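Local coordinates for protein diaminopropionate ammonia-lyase (Escherichia coli, PDB 4D9I) that catalyses the pyridoxal-phosphate-dependent alpha,beta-elimination of both L- and D-diaminopropionate to pyruvate and ammonia, working as a homodimer, at residues Cys48-Leu53 against Pro332-Gly337; Gly320-Gly325 against Glu387-Gly392. All blocks are in the same frame, centred on the assembly; numbering follows the deposited sequence.

From the N terminus, the chain first passes through 48-53, where edge strand 47-49 gives way to helix 51-57. Much later it runs along helix 315-325, which carries 320-325. The loop after that helix brings 332-337 back to 48-53, so contact 1 closes a loop of 278 residues. Helix 338-352 and strand 370-375 follow. Helix 382-389 then brings 387-392 onto 320-325 and closes contact 2 over 61 residues. The two closures cross, because their segments alternate along the chain. They also touch: the I334 N to L324 O distance of 2.9 Å fits a hydrogen bond. Together they tie the sheet edge to helices beside the second subunit.

Contact 1. Residues Cys48-Leu53 against Pro332-Gly337; sequences CALDDL and PRIISG
The backbones of C48-L53 and P332-G337 come nearest at L50 and P332, with CA atoms 6.8 Å apart, where L50 is the centre of an inverse gamma turn and the N-cap of the following helix. P332 lays its ring against the strand end. Its CG lies 3.8 Å from C48 CB, and its CD is 3.5 Å from A49 O. With L50 CG anti to the carbonyl carbon (chi1 -54°), the side chain is turned so that its CD2 reaches P332 O at 3.5 Å and P332 CG at 4.0 Å. I334 comes in by the end of its longer branch. Its CD1 lies 3.8 Å from C48 CB and equally near the sulfur, and 4.2 Å from L50 CD2. C48, L50 and I334 thus form one apolar cluster, with P332 on its more exposed side. The carboxylate of D331 accepts the backbone N-H groups of D52 and L53 at the start of helix 51-57. C48 and L50 pair by backbone with V64 and I62 of strand 61-66. I334 touches V64 of that strand and L324 of helix 315-325, and L50 also packs on L324, so strand edge, loop and helix meet here.

Contact 2. Residues Gly320-Gly325 against Glu387-Gly392; sequences GMRVLG and EVVWEG
R322 leaves its helix with CG anti to the carbonyl carbon (chi1 -66°) and then runs extended (chi2 -176°), which carries its guanidinium to the backbone of V388. NE donates a nearly straight hydrogen bond to V388 O, at 2.8 Å. The oxygen lies at the edge of the guanidinium, in its plane, while NE sits above the carbonyl plane. V388 CG1 lies over one face of the guanidinium, 3.7 Å from R322 NH2. M321, one residue earlier, crosses V388 at about a right angle. Its chain bends at the sulfur, so CE comes 3.9 Å from V388 CB and SD rests against both methyls. V389 CG1 lies 4.2 Å from R322 CG. Here the two backbones are close, with the CA atoms of R322 and V389 only 5.2 Å apart. If R322 were cut back to an alanine, V388 O would probably lose its arginine donor and a gap would be likely to open beside the V388 methyls. R322 NH2 also makes a weak hydrogen bond to H394 O, and NH1 bonds to W390 O of the second subunit, so the arginine joins two chains. The contact sets the last turns of helix 315-325 against the C-terminal part of helix 382-389. M321 also packs on E338 and A341 of helix 338-352, and the dimer partner borders both segments.

Contact 1. Residues Cys48-Leu53 against Pro332-Gly337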
loop_
_atom_site.group_PDB
_atom_site.type_symbol
_atom_site.label_atom_id
_atom_site.label_comp_id
_atom_site.label_asym_id
_atom_site.label_seq_id
_atom_site.Cartn_x
_atom_site.Cartn_y
_atom_site.Cartn_z
ATOM N N CYS B 48 11.340 9.634 -8.162
ATOM C CA CYS B 48 9.877 9.726 -8.251
ATOM C C CYS B 48 9.380 11.005 -7.585
ATOM O O CYS B 48 9.823 11.345 -6.486
ATOM C CB CYS B 48 9.226 8.500 -7.612
ATOM S SG CYS B 48 9.892 6.912 -8.168
ATOM N N ALA B 49 8.468 11.708 -8.245
ATOM C CA ALA B 49 7.912 12.917 -7.688
ATOM C C ALA B 49 6.633 12.584 -6.920
ATOM O O ALA B 49 5.624 12.214 -7.512
ATOM C CB ALA B 49 7.650 13.949 -8.784
ATOM N N LEU B 50 6.675 12.705 -5.600
ATOM C CA LEU B 50 5.485 12.410 -4.833
ATOM C C LEU B 50 4.743 13.736 -4.623
ATOM O O LEU B 50 4.694 14.252 -3.525
ATOM C CB LEU B 50 5.821 11.689 -3.515
ATOM C CG LEU B 50 6.664 10.411 -3.613
ATOM C CD1 LEU B 50 6.875 9.833 -2.217
ATOM C CD2 LEU B 50 6.049 9.340 -4.527
ATOM N N ASP B 51 4.207 14.279 -5.714
ATOM C CA ASP B 51 3.540 15.594 -5.704
ATOM C C ASP B 51 2.347 15.685 -4.749
ATOM O O ASP B 51 2.176 16.692 -4.032
ATOM C CB ASP B 51 3.073 15.995 -7.108
ATOM C CG ASP B 51 4.223 16.363 -8.047
ATOM O OD1 ASP B 51 5.420 16.435 -7.650
ATOM O OD2 ASP B 51 3.916 16.602 -9.226
ATOM N N ASP B 52 1.484 14.673 -4.781
ATOM C CA ASP B 52 0.274 14.738 -3.975
ATOM C C ASP B 52 0.604 14.601 -2.486
ATOM O O ASP B 52 -0.006 15.288 -1.643
ATOM C CB ASP B 52 -0.770 13.712 -4.449
ATOM C CG ASP B 52 -1.315 14.056 -5.819
ATOM O OD1 ASP B 52 -1.367 15.255 -6.129
ATOM O OD2 ASP B 52 -1.675 13.163 -6.602
ATOM N N LEU B 53 1.604 13.780 -2.171
ATOM C CA LEU B 53 2.090 13.668 -0.785
ATOM C C LEU B 53 2.742 14.993 -0.333
ATOM O O LEU B 53 2.580 15.427 0.832
ATOM C CB LEU B 53 3.062 12.468 -0.619
ATOM C CG LEU B 53 3.375 12.028 0.828
ATOM C CD1 LEU B 53 2.177 11.274 1.423
ATOM C CD2 LEU B 53 4.650 11.196 0.956
ATOM N N PRO B 332 3.267 8.062 -7.789
ATOM C CA PRO B 332 3.773 6.705 -8.086
ATOM C C PRO B 332 4.062 5.923 -6.795
ATOM O O PRO B 332 4.391 6.524 -5.770
ATOM C CB PRO B 332 5.094 6.979 -8.848
ATOM C CG PRO B 332 5.537 8.311 -8.312
ATOM C CD PRO B 332 4.259 9.102 -8.127
ATOM N N ARG B 333 3.927 4.595 -6.867
ATOM C CA ARG B 333 4.129 3.684 -5.745
ATOM C C ARG B 333 5.592 3.220 -5.708
ATOM O O ARG B 333 6.170 3.009 -6.757
ATOM C CB ARG B 333 3.228 2.464 -5.956
ATOM C CG ARG B 333 3.448 1.313 -4.986
ATOM C CD ARG B 333 2.204 0.439 -4.957
ATOM N NE ARG B 333 2.487 -0.892 -4.427
ATOM C CZ ARG B 333 2.665 -1.956 -5.205
ATOM N NH1 ARG B 333 2.522 -1.833 -6.525
ATOM N NH2 ARG B 333 2.897 -3.151 -4.691
ATOM N N ILE B 334 6.153 3.045 -4.508
ATOM C CA ILE B 334 7.563 2.676 -4.321
ATOM C C ILE B 334 7.648 1.554 -3.275
ATOM O O ILE B 334 7.043 1.639 -2.197
ATOM C CB ILE B 334 8.414 3.904 -3.869
ATOM C CG1 ILE B 334 8.432 4.994 -4.967
ATOM C CG2 ILE B 334 9.813 3.473 -3.461
ATOM C CD1 ILE B 334 8.978 6.350 -4.536
ATOM N N ILE B 335 8.378 0.487 -3.607
ATOM C CA ILE B 335 8.567 -0.644 -2.697
ATOM C C ILE B 335 9.860 -0.322 -1.942
ATOM O O ILE B 335 10.941 -0.260 -2.544
ATOM C CB ILE B 335 8.703 -1.989 -3.451
ATOM C CG1 ILE B 335 7.490 -2.254 -4.379
ATOM C CG2 ILE B 335 8.923 -3.133 -2.474
ATOM C CD1 ILE B 335 6.134 -2.103 -3.728
ATOM N N SER B 336 9.729 -0.081 -0.640
ATOM C CA SER B 336 10.834 0.407 0.180
ATOM C C SER B 336 10.921 -0.413 1.468
ATOM O O SER B 336 9.934 -0.510 2.218
ATOM C CB SER B 336 10.606 1.886 0.526
ATOM O OG SER B 336 11.772 2.488 1.087
ATOM N N GLY B 337 12.116 -0.946 1.737
ATOM C CA GLY B 337 12.360 -1.765 2.926
ATOM C C GLY B 337 12.427 -0.910 4.173
ATOM O O GLY B 337 12.399 0.309 4.093
#

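Contact 2. Residues Gly320-Gly325 against Glu387-Gly392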
loop_
_atom_site.group_PDB
_atom_site.type_symbol
_atom_site.label_atom_id
_atom_site.label_comp_id
_atom_site.label_asym_id
_atom_site.label_seq_id
_atom_site.Cartn_x
_atom_site.Cartn_y
_atom_site.Cartn_z
ATOM N N GLY B 320 6.872 4.914 7.053
ATOM C CA GLY B 320 7.435 5.200 5.735
ATOM C C GLY B 320 7.211 4.103 4.695
ATOM O O GLY B 320 6.864 4.390 3.560
ATOM N N MET B 321 7.467 2.850 5.071
ATOM C CA MET B 321 7.263 1.715 4.170
ATOM C C MET B 321 5.826 1.707 3.613
ATOM O O MET B 321 5.616 1.507 2.407
ATOM C CB MET B 321 7.504 0.400 4.909
ATOM C CG MET B 321 8.951 0.168 5.337
ATOM S SD MET B 321 9.132 -1.238 6.455
ATOM C CE MET B 321 8.885 -2.659 5.397
ATOM N N ARG B 322 4.857 1.895 4.498
ATOM C CA ARG B 322 3.440 1.876 4.106
ATOM C C ARG B 322 3.048 3.054 3.222
ATOM O O ARG B 322 2.241 2.899 2.278
ATOM C CB ARG B 322 2.542 1.847 5.339
ATOM C CG ARG B 322 2.671 0.554 6.143
ATOM C CD ARG B 322 1.697 0.529 7.302
ATOM N NE ARG B 322 2.186 -0.406 8.295
ATOM C CZ ARG B 322 2.692 -0.054 9.459
ATOM N NH1 ARG B 322 2.747 1.228 9.812
ATOM N NH2 ARG B 322 3.103 -0.991 10.267
ATOM N N VAL B 323 3.572 4.225 3.560
ATOM C CA VAL B 323 3.219 5.482 2.844
ATOM C C VAL B 323 3.773 5.407 1.410
ATOM O O VAL B 323 3.084 5.758 0.451
ATOM C CB VAL B 323 3.792 6.730 3.564
ATOM C CG1 VAL B 323 3.669 8.001 2.700
ATOM C CG2 VAL B 323 3.135 6.935 4.934
ATOM N N LEU B 324 5.019 4.928 1.277
ATOM C CA LEU B 324 5.627 4.711 -0.038
ATOM C C LEU B 324 4.951 3.607 -0.857
ATOM O O LEU B 324 4.814 3.747 -2.074
ATOM C CB LEU B 324 7.138 4.395 0.094
ATOM C CG LEU B 324 8.009 5.563 0.524
ATOM C CD1 LEU B 324 9.433 5.108 0.913
ATOM C CD2 LEU B 324 8.075 6.604 -0.567
ATOM N N GLY B 325 4.524 2.533 -0.192
ATOM C CA GLY B 325 3.961 1.372 -0.863
ATOM C C GLY B 325 2.490 1.529 -1.233
ATOM O O GLY B 325 1.972 0.757 -2.050
ATOM N N GLU B 387 4.547 -8.273 6.273
ATOM C CA GLU B 387 4.085 -8.129 7.658
ATOM C C GLU B 387 3.826 -6.652 8.023
ATOM O O GLU B 387 2.817 -6.323 8.670
ATOM C CB GLU B 387 5.063 -8.815 8.640
ATOM C CG GLU B 387 4.894 -10.317 8.654
ATOM C CD GLU B 387 6.075 -11.084 9.245
ATOM O OE1 GLU B 387 7.107 -10.486 9.602
ATOM O OE2 GLU B 387 5.964 -12.310 9.331
ATOM N N VAL B 388 4.698 -5.755 7.562
ATOM C CA VAL B 388 4.493 -4.317 7.797
ATOM C C VAL B 388 3.313 -3.747 6.984
ATOM O O VAL B 388 2.410 -3.111 7.551
ATOM C CB VAL B 388 5.777 -3.485 7.540
ATOM C CG1 VAL B 388 5.512 -1.979 7.671
ATOM C CG2 VAL B 388 6.899 -3.900 8.491
ATOM N N VAL B 389 3.331 -3.943 5.667
ATOM C CA VAL B 389 2.387 -3.207 4.787
ATOM C C VAL B 389 0.998 -3.844 4.771
ATOM O O VAL B 389 -0.016 -3.139 4.613
ATOM C CB VAL B 389 2.937 -2.943 3.358
ATOM C CG1 VAL B 389 4.278 -2.208 3.432
ATOM C CG2 VAL B 389 3.074 -4.219 2.535
ATOM N N TRP B 390 0.956 -5.163 4.953
ATOM C CA TRP B 390 -0.325 -5.903 5.007
ATOM C C TRP B 390 -0.826 -6.198 6.398
ATOM O O TRP B 390 -2.002 -5.980 6.700
ATOM C CB TRP B 390 -0.215 -7.221 4.250
ATOM C CG TRP B 390 -0.085 -7.120 2.744
ATOM C CD1 TRP B 390 -0.174 -5.983 1.943
ATOM C CD2 TRP B 390 0.122 -8.234 1.798
ATOM N NE1 TRP B 390 -0.022 -6.308 0.621
ATOM C CE2 TRP B 390 0.141 -7.640 0.460
ATOM C CE3 TRP B 390 0.281 -9.616 1.925
ATOM C CZ2 TRP B 390 0.325 -8.414 -0.686
ATOM C CZ3 TRP B 390 0.469 -10.379 0.762
ATOM C CH2 TRP B 390 0.491 -9.788 -0.508
ATOM N N GLU B 391 0.046 -6.718 7.266
ATOM C CA GLU B 391 -0.395 -7.166 8.601
ATOM C C GLU B 391 -0.465 -5.997 9.580
ATOM O O GLU B 391 -1.080 -6.091 10.642
ATOM C CB GLU B 391 0.512 -8.286 9.138
ATOM C CG GLU B 391 0.494 -9.540 8.278
ATOM C CD GLU B 391 1.364 -10.667 8.802
ATOM O OE1 GLU B 391 1.631 -10.738 10.021
ATOM O OE2 GLU B 391 1.750 -11.522 7.988
ATOM N N GLY B 392 0.160 -4.891 9.207
ATOM C CA GLY B 392 0.240 -3.727 10.082
ATOM C C GLY B 392 1.187 -3.923 11.262
ATOM O O GLY B 392 1.081 -3.218 12.258
#